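Local atomic coordinates of aminotransferase (Psychrobacter arcticus 273-4, PDB entry 3IF2), a protein that probably transfers amino groups between amino acids and keto acids, perhaps between valine and pyruvate, with pyridoxal 5'-phosphate as cofactor. Residues Y79-D85 and L306-R310; E107-T112 and A291-V297; Y355-I359 and L370-D374; K373-T379 and Q409-I415. All coordinates share one frame; numbering follows the deposited sequence.

Interaction 1: residues Y79-D85 and L306-R310; sequences YSNPQGD and LAPTR. With PLP (pyridoxal-5'-phosphate), chain E.
Tyr79 meets Leu306 where ring atom CE1 comes 3.5 Å from Leu306 CD2, and the same ring extends to the cofactor. Tyr79 OH donates to PLP O3P at 2.7 Å, with that phosphate oxygen at the ring edge. The second subunit, through Arg283 and Ser275 among others, supplies most of the bonds to this PLP. Tyrosine suits its place because its ring packs on Leu306 while its OH reaches the phosphate. Ser80 has OG set between its backbone N and carbonyl carbon (chi1 66°), from where it donates to Asn81 O. A water gives a proton to this OG, gives another to Thr309 O and accepts from Asp85 N. Small Ala307 can come close: its CB lies 3.4 Å from Ser80 O. A type I turn runs from Asn81 to Gly84, stiffened by Pro82, whose O lies 3.3 Å from Pro308 CD. Gly84 adopts a positive phi at which any side chain would strike the preceding carbonyl; its CA rests against Pro308 CG. Asp85 OD2 receives both Arg310 NE (3.0 Å) and Arg310 NH2 (2.9 Å) in a side-on salt bridge, the carboxylate and guanidinium planes 68° apart, while Ser80 CB lies over one guanidinium face. A leucine at Arg310 would probably leave Asp85 OD2 without its charged mate and Asn78 O without a donor. Asp85 OD1 caps helix 86-100 through Phe88 N, Arg310 precedes helix 311-321, Pro82 packs on helix 291-305, and Gln83 joins strand 109-112.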
# COMPACT_ATOMS: atom_id res chain seq x y z
N TYR A 79 6.96 -7.66 10.61
CA TYR A 79 7.10 -7.02 9.33
C TYR A 79 7.84 -8.00 8.43
O TYR A 79 8.77 -8.66 8.91
CB TYR A 79 8.05 -5.78 9.42
CG TYR A 79 7.52 -4.55 10.13
CD1 TYR A 79 6.63 -3.70 9.48
CD2 TYR A 79 7.97 -4.18 11.40
CE1 TYR A 79 6.13 -2.56 10.11
CE2 TYR A 79 7.47 -3.04 12.05
CZ TYR A 79 6.55 -2.23 11.38
OH TYR A 79 6.04 -1.08 11.91
N SER A 80 7.47 -8.09 7.15
CA SER A 80 8.26 -8.86 6.17
C SER A 80 9.43 -7.99 5.74
O SER A 80 9.51 -6.82 6.13
CB SER A 80 7.44 -9.22 4.93
OG SER A 80 7.07 -8.08 4.15
N ASN A 81 10.30 -8.54 4.90
CA ASN A 81 11.35 -7.76 4.26
C ASN A 81 10.61 -6.78 3.30
O ASN A 81 9.50 -7.11 2.86
CB ASN A 81 12.33 -8.69 3.51
CG ASN A 81 13.44 -7.92 2.77
OD1 ASN A 81 13.27 -7.45 1.62
ND2 ASN A 81 14.59 -7.76 3.45
N PRO A 82 11.18 -5.58 2.99
CA PRO A 82 10.50 -4.67 2.04
C PRO A 82 10.17 -5.29 0.64
O PRO A 82 9.18 -4.90 0.01
CB PRO A 82 11.48 -3.51 1.91
CG PRO A 82 12.25 -3.51 3.16
CD PRO A 82 12.35 -4.93 3.61
N GLN A 83 11.01 -6.22 0.19
CA GLN A 83 10.79 -6.98 -1.04
C GLN A 83 9.53 -7.89 -0.96
O GLN A 83 8.92 -8.16 -1.98
CB GLN A 83 12.04 -7.81 -1.37
CG GLN A 83 11.97 -8.59 -2.69
CD GLN A 83 13.26 -9.29 -3.03
OE1 GLN A 83 14.34 -8.86 -2.62
NE2 GLN A 83 13.18 -10.36 -3.81
N GLY A 84 9.19 -8.35 0.25
CA GLY A 84 7.99 -9.16 0.50
C GLY A 84 8.25 -10.43 1.29
O GLY A 84 9.37 -10.90 1.37
N ASP A 85 7.19 -11.00 1.85
CA ASP A 85 7.24 -12.26 2.62
C ASP A 85 8.22 -13.29 2.01
O ASP A 85 7.95 -13.80 0.93
CB ASP A 85 5.82 -12.84 2.71
CG ASP A 85 5.72 -14.05 3.61
OD1 ASP A 85 6.08 -15.18 3.19
OD2 ASP A 85 5.22 -13.86 4.74
N LEU A 306 6.90 0.73 3.98
CA LEU A 306 7.76 0.08 5.00
C LEU A 306 7.97 -1.37 4.49
O LEU A 306 9.08 -1.75 4.13
CB LEU A 306 7.20 0.19 6.43
CG LEU A 306 8.19 0.37 7.58
CD1 LEU A 306 8.95 1.68 7.35
CD2 LEU A 306 7.47 0.47 8.91
N ALA A 307 6.91 -2.16 4.46
CA ALA A 307 6.92 -3.51 3.88
C ALA A 307 5.51 -3.79 3.33
O ALA A 307 4.55 -3.16 3.74
CB ALA A 307 7.32 -4.56 4.91
N PRO A 308 5.39 -4.69 2.35
CA PRO A 308 4.05 -4.95 1.88
C PRO A 308 3.31 -5.87 2.86
O PRO A 308 3.89 -6.45 3.79
CB PRO A 308 4.26 -5.60 0.51
CG PRO A 308 5.68 -6.05 0.48
CD PRO A 308 6.38 -5.56 1.70
N THR A 309 2.03 -6.00 2.60
CA THR A 309 1.13 -6.84 3.39
C THR A 309 1.54 -8.30 3.28
O THR A 309 2.18 -8.68 2.30
CB THR A 309 -0.32 -6.61 2.94
OG1 THR A 309 -1.17 -7.02 3.99
CG2 THR A 309 -0.64 -7.33 1.67
N ARG A 310 1.24 -9.10 4.30
CA ARG A 310 1.63 -10.52 4.22
C ARG A 310 0.59 -11.59 4.48
O ARG A 310 0.89 -12.76 4.27
CB ARG A 310 2.91 -10.76 5.02
CG ARG A 310 2.84 -10.53 6.48
CD ARG A 310 4.24 -10.49 7.11
NE ARG A 310 4.99 -11.73 6.90
CZ ARG A 310 6.10 -12.11 7.55
NH1 ARG A 310 6.61 -11.40 8.56
NH2 ARG A 310 6.68 -13.26 7.21
N1 PLP E . 5.69 6.26 13.16
C2 PLP E . 6.77 5.90 13.94
C2A PLP E . 7.18 6.89 14.99
C3 PLP E . 7.41 4.65 13.74
O3 PLP E . 8.49 4.26 14.52
C4 PLP E . 6.95 3.78 12.72
C4A PLP E . 7.44 2.34 12.58
O4A PLP E . 8.63 2.04 12.63
C5 PLP E . 5.84 4.19 11.92
C6 PLP E . 5.24 5.42 12.17
C5A PLP E . 5.31 3.31 10.78
O4P PLP E . 4.51 2.27 11.28
P PLP E . 3.54 1.44 10.32
O1P PLP E . 3.61 1.85 8.89
O2P PLP E . 2.13 1.67 10.82
O3P PLP E . 3.97 0.05 10.57
O HOH W 1 5.10 -9.21 2.48
O HOH W 2 4.89 -6.80 6.41

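Interaction 2: residues E107-T112 and A291-V297; sequences ENIALT and AKVIEAV
Ile294 projects from its helix straight at the chain of Glu107-Ala110, and three of its carbons, CB, CG1 and CG2, crowd the same atom, Glu107 O. CB lies 3.2 Å from Glu107 O. CG1 lies 3.3 Å from the same Glu107 O and also touches Asn108 C. CG1 is anti to the carbonyl carbon (chi1 -56°), which puts CG2 anti to the backbone N, and here the branches part: CG2 reaches Ala110 CB at 3.6 Å. At the tip, CD1 ends 3.6 Å from Asn108 O. A branched isoleucine thus covers Glu107-Ala110 with both arms, and Ala110 is small enough to let the helix come near. One turn later Val297 repeats the motion: its CG1 touches Thr112 CG2 at 3.8 Å and also reaches Ala110 CB, the Thr112 and Val297 side chains crossing at about a right angle. At the exposed end, a water donates to Glu107 OE1 and to Glu295 OE2, bridging two carboxylates that would probably otherwise repel each other. The short axes of strand 109-112 and helix 291-297 approach to 8.1 Å at 29°. The strand pairs antiparallel with strand 285-288, whose Ile287 also packs on Ile294 and Val297. Helix 291-305 covers this face of the sheet, while Ile109 and Leu111 point to the other, toward helix 86-100: a three-layer alpha-beta-alpha sandwich as in the large domain of fold type I PLP enzymes.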
# COMPACT_ATOMS: atom_id res chain seq x y z
N GLU A 107 15.82 -13.19 -6.15
CA GLU A 107 16.09 -11.83 -6.66
C GLU A 107 15.10 -11.33 -7.73
O GLU A 107 14.99 -10.12 -7.92
CB GLU A 107 17.52 -11.73 -7.20
CG GLU A 107 18.62 -11.87 -6.15
CD GLU A 107 20.03 -11.87 -6.77
OE1 GLU A 107 20.37 -10.99 -7.59
OE2 GLU A 107 20.81 -12.78 -6.42
N ASN A 108 14.40 -12.27 -8.39
CA ASN A 108 13.43 -12.00 -9.47
C ASN A 108 11.97 -11.83 -9.05
O ASN A 108 11.13 -11.66 -9.91
CB ASN A 108 13.47 -13.15 -10.49
CG ASN A 108 14.82 -13.30 -11.15
OD1 ASN A 108 15.50 -14.31 -10.99
ND2 ASN A 108 15.21 -12.28 -11.92
N ILE A 109 11.66 -11.84 -7.77
CA ILE A 109 10.28 -11.73 -7.32
C ILE A 109 10.15 -10.78 -6.15
O ILE A 109 10.93 -10.87 -5.18
CB ILE A 109 9.69 -13.10 -6.90
CG1 ILE A 109 9.88 -14.15 -8.00
CG2 ILE A 109 8.18 -12.94 -6.54
CD1 ILE A 109 9.18 -15.47 -7.74
N ALA A 110 9.18 -9.87 -6.26
CA ALA A 110 8.82 -8.93 -5.22
C ALA A 110 7.30 -8.97 -5.06
O ALA A 110 6.59 -9.39 -5.98
CB ALA A 110 9.28 -7.53 -5.56
N LEU A 111 6.84 -8.56 -3.89
CA LEU A 111 5.43 -8.46 -3.55
C LEU A 111 5.07 -6.97 -3.38
O LEU A 111 5.92 -6.16 -2.94
CB LEU A 111 5.11 -9.23 -2.26
CG LEU A 111 5.45 -10.73 -2.20
CD1 LEU A 111 5.07 -11.33 -0.83
CD2 LEU A 111 4.76 -11.46 -3.29
N THR A 112 3.82 -6.64 -3.75
CA THR A 112 3.25 -5.29 -3.62
C THR A 112 1.86 -5.40 -2.96
O THR A 112 1.33 -6.51 -2.81
CB THR A 112 3.15 -4.60 -5.02
OG1 THR A 112 2.27 -5.34 -5.89
CG2 THR A 112 4.52 -4.50 -5.67
N ALA A 291 16.41 -8.59 -11.70
CA ALA A 291 16.87 -8.11 -10.38
C ALA A 291 16.81 -6.58 -10.25
O ALA A 291 16.34 -6.05 -9.23
CB ALA A 291 18.30 -8.60 -10.10
N LYS A 292 17.24 -5.89 -11.31
CA LYS A 292 17.25 -4.42 -11.38
C LYS A 292 15.87 -3.83 -11.08
O LYS A 292 15.74 -2.87 -10.30
CB LYS A 292 17.79 -3.97 -12.75
CG LYS A 292 17.96 -2.47 -12.95
CD LYS A 292 18.88 -2.15 -14.12
CE LYS A 292 18.87 -0.66 -14.42
NZ LYS A 292 19.29 0.11 -13.23
N VAL A 293 14.83 -4.42 -11.68
CA VAL A 293 13.43 -3.97 -11.47
C VAL A 293 12.94 -4.30 -10.03
O VAL A 293 12.30 -3.47 -9.39
CB VAL A 293 12.47 -4.60 -12.50
CG1 VAL A 293 11.01 -4.25 -12.18
CG2 VAL A 293 12.82 -4.14 -13.90
N ILE A 294 13.28 -5.50 -9.53
CA ILE A 294 12.88 -5.95 -8.19
C ILE A 294 13.52 -5.09 -7.10
O ILE A 294 12.84 -4.73 -6.12
CB ILE A 294 13.15 -7.48 -7.98
CG1 ILE A 294 12.45 -8.34 -9.06
CG2 ILE A 294 12.70 -7.96 -6.62
CD1 ILE A 294 10.90 -8.13 -9.21
N GLU A 295 14.79 -4.73 -7.27
CA GLU A 295 15.47 -3.82 -6.32
C GLU A 295 14.76 -2.47 -6.26
O GLU A 295 14.60 -1.92 -5.17
CB GLU A 295 16.96 -3.63 -6.64
CG GLU A 295 17.81 -4.83 -6.29
CD GLU A 295 19.17 -4.85 -6.98
OE1 GLU A 295 19.69 -3.78 -7.38
OE2 GLU A 295 19.70 -5.96 -7.16
N ALA A 296 14.34 -1.96 -7.41
CA ALA A 296 13.57 -0.70 -7.50
C ALA A 296 12.26 -0.79 -6.72
O ALA A 296 11.96 0.09 -5.90
CB ALA A 296 13.29 -0.33 -8.95
N VAL A 297 11.52 -1.88 -6.96
CA VAL A 297 10.24 -2.13 -6.27
C VAL A 297 10.43 -2.24 -4.76
O VAL A 297 9.66 -1.65 -3.98
CB VAL A 297 9.49 -3.39 -6.82
CG1 VAL A 297 8.20 -3.66 -6.03
CG2 VAL A 297 9.17 -3.19 -8.30
O HOH W 3 19.07 -8.47 -6.32

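Interaction 3: residues Y355-I359 and L370-D374; sequences YPLMI and LWFKD
Leu357 drives one methyl into the notch between two neighbours of the facing strand: its CD1 lies 3.7 Å from Leu370 CB and 3.7 Å from Phe372 CE1. CG anti to the backbone N (chi1 177°) brings the branch to that notch, and a leucine fits because its chain is long enough to carry one methyl there, where it touches both. Leu357 and Phe372 run side by side, whereas Leu357 and Leu370 cross at a slant. On the opposite face of the sheet the relief is built differently. Met358, present as selenomethionine, lays its CB 3.8 Å from Trp371 CE3; its CG, anti to the carbonyl carbon (chi1 -60°), comes 3.8 Å from Lys373 CE, and the bends beyond it keep SE near that carbon too. Lys373 in turn places its CG over one face of the indole, offset toward the rim, so long flexible chains are moulded round a rigid ring. Pro356 CB packs against Lys373 O and CB. Beneath these bumps the backbones form an antiparallel ladder: Met358 and Trp371 are a hydrogen-bonded pair, with Met358 N to Trp371 O and Trp371 N to Met358 O both 2.8 Å, and Lys373 N reaches Pro356 O at 3.1 Å. The short strand axes run at 155° to each other. The two strands, 357-360 and 367-372, make a hairpin in the middle of a six-stranded mixed sheet. Strand 183-190 flanks one side and strand 414-418 the other. Leu348 of helix 324-351 and Tyr441 of helix 423-441 cover the Leu357-Phe372 face, and Phe187 meets the Trp371 ring edge-to-face.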
# COMPACT_ATOMS: atom_id res chain seq x y z
N TYR A 355 -31.14 -7.26 -32.89
CA TYR A 355 -30.63 -5.90 -32.93
C TYR A 355 -29.11 -5.84 -33.19
O TYR A 355 -28.44 -6.88 -33.19
CB TYR A 355 -31.03 -5.20 -31.62
CG TYR A 355 -32.52 -4.98 -31.52
CD1 TYR A 355 -33.39 -6.02 -31.14
CD2 TYR A 355 -33.07 -3.73 -31.83
CE1 TYR A 355 -34.80 -5.80 -31.08
CE2 TYR A 355 -34.45 -3.50 -31.75
CZ TYR A 355 -35.31 -4.53 -31.37
OH TYR A 355 -36.65 -4.27 -31.31
N PRO A 356 -28.55 -4.61 -33.39
CA PRO A 356 -27.11 -4.47 -33.68
C PRO A 356 -26.10 -4.71 -32.54
O PRO A 356 -25.05 -4.04 -32.49
CB PRO A 356 -27.01 -3.02 -34.18
CG PRO A 356 -28.38 -2.71 -34.66
CD PRO A 356 -29.24 -3.33 -33.64
N LEU A 357 -26.39 -5.66 -31.64
CA LEU A 357 -25.48 -6.00 -30.55
C LEU A 357 -24.41 -6.88 -31.12
O LEU A 357 -24.71 -7.83 -31.83
CB LEU A 357 -26.18 -6.80 -29.42
CG LEU A 357 -25.34 -7.30 -28.22
CD1 LEU A 357 -24.72 -6.15 -27.45
CD2 LEU A 357 -26.16 -8.20 -27.28
N MSE A 358 -23.16 -6.50 -30.84
CA MSE A 358 -21.99 -7.33 -31.07
C MSE A 358 -21.45 -7.56 -29.64
O MSE A 358 -21.57 -6.68 -28.77
CB MSE A 358 -20.95 -6.62 -31.93
CG MSE A 358 -21.42 -6.22 -33.31
SE MSE A 358 -21.62 -7.75 -34.50
CE MSE A 358 -19.75 -8.13 -34.88
N ILE A 359 -20.91 -8.76 -29.39
CA ILE A 359 -20.32 -9.15 -28.12
C ILE A 359 -18.87 -9.52 -28.41
O ILE A 359 -18.62 -10.21 -29.37
CB ILE A 359 -21.08 -10.35 -27.50
CG1 ILE A 359 -22.54 -9.95 -27.20
CG2 ILE A 359 -20.40 -10.86 -26.22
CD1 ILE A 359 -23.41 -11.09 -26.70
N LEU A 370 -19.92 -5.40 -24.53
CA LEU A 370 -21.03 -5.29 -25.47
C LEU A 370 -20.86 -4.05 -26.34
O LEU A 370 -20.60 -2.97 -25.79
CB LEU A 370 -22.37 -5.19 -24.71
CG LEU A 370 -22.99 -6.46 -24.08
CD1 LEU A 370 -21.99 -7.32 -23.38
CD2 LEU A 370 -24.12 -6.08 -23.13
N TRP A 371 -21.00 -4.22 -27.66
CA TRP A 371 -20.91 -3.13 -28.67
C TRP A 371 -22.26 -2.95 -29.40
O TRP A 371 -22.67 -3.81 -30.16
CB TRP A 371 -19.77 -3.42 -29.65
CG TRP A 371 -19.61 -2.48 -30.83
CD1 TRP A 371 -19.95 -1.15 -30.89
CD2 TRP A 371 -18.96 -2.77 -32.07
NE1 TRP A 371 -19.62 -0.61 -32.12
CE2 TRP A 371 -19.00 -1.58 -32.86
CE3 TRP A 371 -18.35 -3.92 -32.60
CZ2 TRP A 371 -18.46 -1.51 -34.15
CZ3 TRP A 371 -17.81 -3.85 -33.91
CH2 TRP A 371 -17.88 -2.66 -34.67
N PHE A 372 -22.91 -1.81 -29.14
CA PHE A 372 -24.18 -1.43 -29.76
C PHE A 372 -23.85 -0.60 -31.00
O PHE A 372 -23.62 0.61 -30.87
CB PHE A 372 -25.04 -0.63 -28.78
CG PHE A 372 -25.27 -1.32 -27.47
CD1 PHE A 372 -26.10 -2.44 -27.39
CD2 PHE A 372 -24.69 -0.84 -26.29
CE1 PHE A 372 -26.32 -3.08 -26.17
CE2 PHE A 372 -24.91 -1.48 -25.07
CZ PHE A 372 -25.72 -2.60 -25.01
N LYS A 373 -23.79 -1.22 -32.18
CA LYS A 373 -23.51 -0.48 -33.44
C LYS A 373 -24.58 0.60 -33.70
O LYS A 373 -25.76 0.30 -33.63
CB LYS A 373 -23.42 -1.40 -34.68
CG LYS A 373 -22.18 -2.32 -34.87
CD LYS A 373 -22.37 -3.13 -36.20
CE LYS A 373 -21.28 -4.18 -36.54
NZ LYS A 373 -20.02 -3.69 -37.18
N ASP A 374 -24.14 1.84 -33.95
CA ASP A 374 -25.02 3.00 -34.26
C ASP A 374 -26.09 3.32 -33.21
O ASP A 374 -27.24 3.61 -33.54
CB ASP A 374 -25.71 2.82 -35.63
CG ASP A 374 -24.73 2.47 -36.74
OD1 ASP A 374 -23.55 2.87 -36.68
OD2 ASP A 374 -25.17 1.78 -37.69

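Interaction 4: residues K373-T379 and Q409-I415; sequences KDLPIST and QHAHECI
Asp374 and Gln409 bring a carboxylate and an amide near each other, their planes 52° apart and Asp374 OD1 3.7 Å from Gln409 NE2. The Gln409 amide is engaged elsewhere: NE2 donates to Glu413 OE2 at 3.0 Å, meeting it on the syn side, 34° out of the carboxylate plane. Nearby, one face of the His410 ring carries Cys414 SG, and this ring packs edge-to-face with Trp371. Asp374 N gives a weak hydrogen bond to Glu413 OE2 (3.3 Å), while Glu413 OE1 takes Trp371 NE1 and a water that also donates to Asp374 OD1. An alanine in place of Glu413 would probably leave Trp371 NE1 and Gln409 NE2 without their acceptor and open a gap beside Asp374. Farther along, Thr379 N donates to His412 O at 2.8 Å, from above the carbonyl plane, and Thr379 CG2 packs 3.8 Å from Ile415 CG2; its OG1 hydrogen-bonds with Ser396. Ser378, with OG on Asp381 N, caps helix 379-388. Glutamate suits its buried place because its two oxygens have donors in Trp371 NE1, Gln409 NE2 and a water; these bonds and the shared water probably offset the repulsion from Asp374, whose OD1 is 4.3 Å from Glu413 OE2.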
# COMPACT_ATOMS: atom_id res chain seq x y z
N LYS A 373 -23.79 -1.22 -32.18
CA LYS A 373 -23.51 -0.48 -33.44
C LYS A 373 -24.58 0.60 -33.70
O LYS A 373 -25.76 0.30 -33.63
CB LYS A 373 -23.42 -1.40 -34.68
CG LYS A 373 -22.18 -2.32 -34.87
CD LYS A 373 -22.37 -3.13 -36.20
CE LYS A 373 -21.28 -4.18 -36.54
NZ LYS A 373 -20.02 -3.69 -37.18
N ASP A 374 -24.14 1.84 -33.95
CA ASP A 374 -25.02 3.00 -34.26
C ASP A 374 -26.09 3.32 -33.21
O ASP A 374 -27.24 3.61 -33.54
CB ASP A 374 -25.71 2.82 -35.63
CG ASP A 374 -24.73 2.47 -36.74
OD1 ASP A 374 -23.55 2.87 -36.68
OD2 ASP A 374 -25.17 1.78 -37.69
N LEU A 375 -25.70 3.28 -31.93
CA LEU A 375 -26.62 3.55 -30.83
C LEU A 375 -26.98 5.05 -30.89
O LEU A 375 -26.07 5.88 -31.02
CB LEU A 375 -26.00 3.17 -29.48
CG LEU A 375 -26.86 3.23 -28.20
CD1 LEU A 375 -28.12 2.40 -28.31
CD2 LEU A 375 -26.04 2.80 -26.96
N PRO A 376 -28.29 5.40 -30.86
CA PRO A 376 -28.67 6.84 -30.96
C PRO A 376 -28.17 7.75 -29.82
O PRO A 376 -28.13 8.96 -30.01
CB PRO A 376 -30.20 6.82 -31.01
CG PRO A 376 -30.58 5.41 -31.22
CD PRO A 376 -29.49 4.56 -30.69
N ILE A 377 -27.84 7.17 -28.67
CA ILE A 377 -27.26 7.90 -27.54
C ILE A 377 -25.84 7.37 -27.32
O ILE A 377 -25.46 6.36 -27.91
CB ILE A 377 -28.17 7.81 -26.26
CG1 ILE A 377 -28.26 6.37 -25.69
CG2 ILE A 377 -29.57 8.37 -26.57
CD1 ILE A 377 -29.10 6.27 -24.41
N SER A 378 -25.05 8.08 -26.52
CA SER A 378 -23.71 7.61 -26.16
C SER A 378 -23.87 6.61 -25.01
O SER A 378 -24.86 6.68 -24.27
CB SER A 378 -22.78 8.76 -25.71
OG SER A 378 -23.17 9.30 -24.47
N THR A 379 -22.92 5.70 -24.86
CA THR A 379 -22.97 4.72 -23.76
C THR A 379 -22.85 5.39 -22.38
O THR A 379 -23.38 4.84 -21.42
CB THR A 379 -22.00 3.55 -23.96
OG1 THR A 379 -20.69 4.03 -24.27
CG2 THR A 379 -22.51 2.66 -25.10
N GLN A 409 -16.20 7.59 -32.11
CA GLN A 409 -17.50 6.90 -32.14
C GLN A 409 -17.49 5.59 -31.36
O GLN A 409 -18.30 5.40 -30.46
CB GLN A 409 -17.96 6.65 -33.59
CG GLN A 409 -19.29 5.88 -33.77
CD GLN A 409 -19.69 5.65 -35.23
OE1 GLN A 409 -19.31 6.41 -36.12
NE2 GLN A 409 -20.48 4.60 -35.47
N HIS A 410 -16.54 4.72 -31.69
CA HIS A 410 -16.43 3.42 -31.05
C HIS A 410 -16.32 3.49 -29.52
O HIS A 410 -16.93 2.66 -28.83
CB HIS A 410 -15.28 2.61 -31.65
CG HIS A 410 -15.27 1.17 -31.23
ND1 HIS A 410 -16.16 0.25 -31.74
CD2 HIS A 410 -14.48 0.49 -30.37
CE1 HIS A 410 -15.92 -0.93 -31.21
NE2 HIS A 410 -14.90 -0.81 -30.38
N ALA A 411 -15.59 4.48 -29.00
CA ALA A 411 -15.46 4.70 -27.55
C ALA A 411 -16.76 5.14 -26.85
O ALA A 411 -16.82 5.14 -25.62
CB ALA A 411 -14.31 5.70 -27.24
N HIS A 412 -17.79 5.53 -27.61
CA HIS A 412 -19.10 5.89 -27.07
C HIS A 412 -20.19 4.85 -27.37
O HIS A 412 -21.38 5.12 -27.10
CB HIS A 412 -19.52 7.27 -27.62
CG HIS A 412 -18.63 8.38 -27.18
ND1 HIS A 412 -18.52 8.77 -25.86
CD2 HIS A 412 -17.80 9.19 -27.88
CE1 HIS A 412 -17.66 9.77 -25.77
NE2 HIS A 412 -17.21 10.04 -26.98
N GLU A 413 -19.81 3.68 -27.90
CA GLU A 413 -20.77 2.62 -28.30
C GLU A 413 -20.69 1.30 -27.53
O GLU A 413 -21.45 0.40 -27.82
CB GLU A 413 -20.66 2.37 -29.82
CG GLU A 413 -21.23 3.51 -30.66
CD GLU A 413 -21.22 3.24 -32.16
OE1 GLU A 413 -20.58 2.25 -32.60
OE2 GLU A 413 -21.85 4.04 -32.90
N CYS A 414 -19.84 1.20 -26.50
CA CYS A 414 -19.73 -0.04 -25.75
C CYS A 414 -19.98 0.08 -24.25
O CYS A 414 -20.01 1.19 -23.71
CB CYS A 414 -18.37 -0.69 -26.01
SG CYS A 414 -18.09 -0.92 -27.75
N ILE A 415 -20.26 -1.07 -23.62
CA ILE A 415 -20.37 -1.16 -22.16
C ILE A 415 -19.64 -2.40 -21.63
O ILE A 415 -19.50 -3.39 -22.35
CB ILE A 415 -21.86 -1.09 -21.63
CG1 ILE A 415 -22.68 -2.36 -21.93
CG2 ILE A 415 -22.58 0.20 -22.15
CD1 ILE A 415 -24.15 -2.26 -21.47
O HOH W 4 -21.49 1.51 -35.15

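In the fold
From the N terminus, residues 79-85 open the longest loop, closed only when the chain returns at 306-310 in interaction 1. Within that loop lies interaction 2, where 107-112 finds 291-297; the two touch, through Gln83 and the strand 109-112, and both border the second subunit, so this half of the chain ties helices, sheet edge and dimer interface together. Interactions 3 and 4 follow in series on the opposite side of the chain's centre, their centres more than 40 Å from those of the first two. Interaction 3 closes a short hairpin; interaction 4 starts where it ends, sharing Lys373 and Asp374, and adds strand 414-418 to the same sheet.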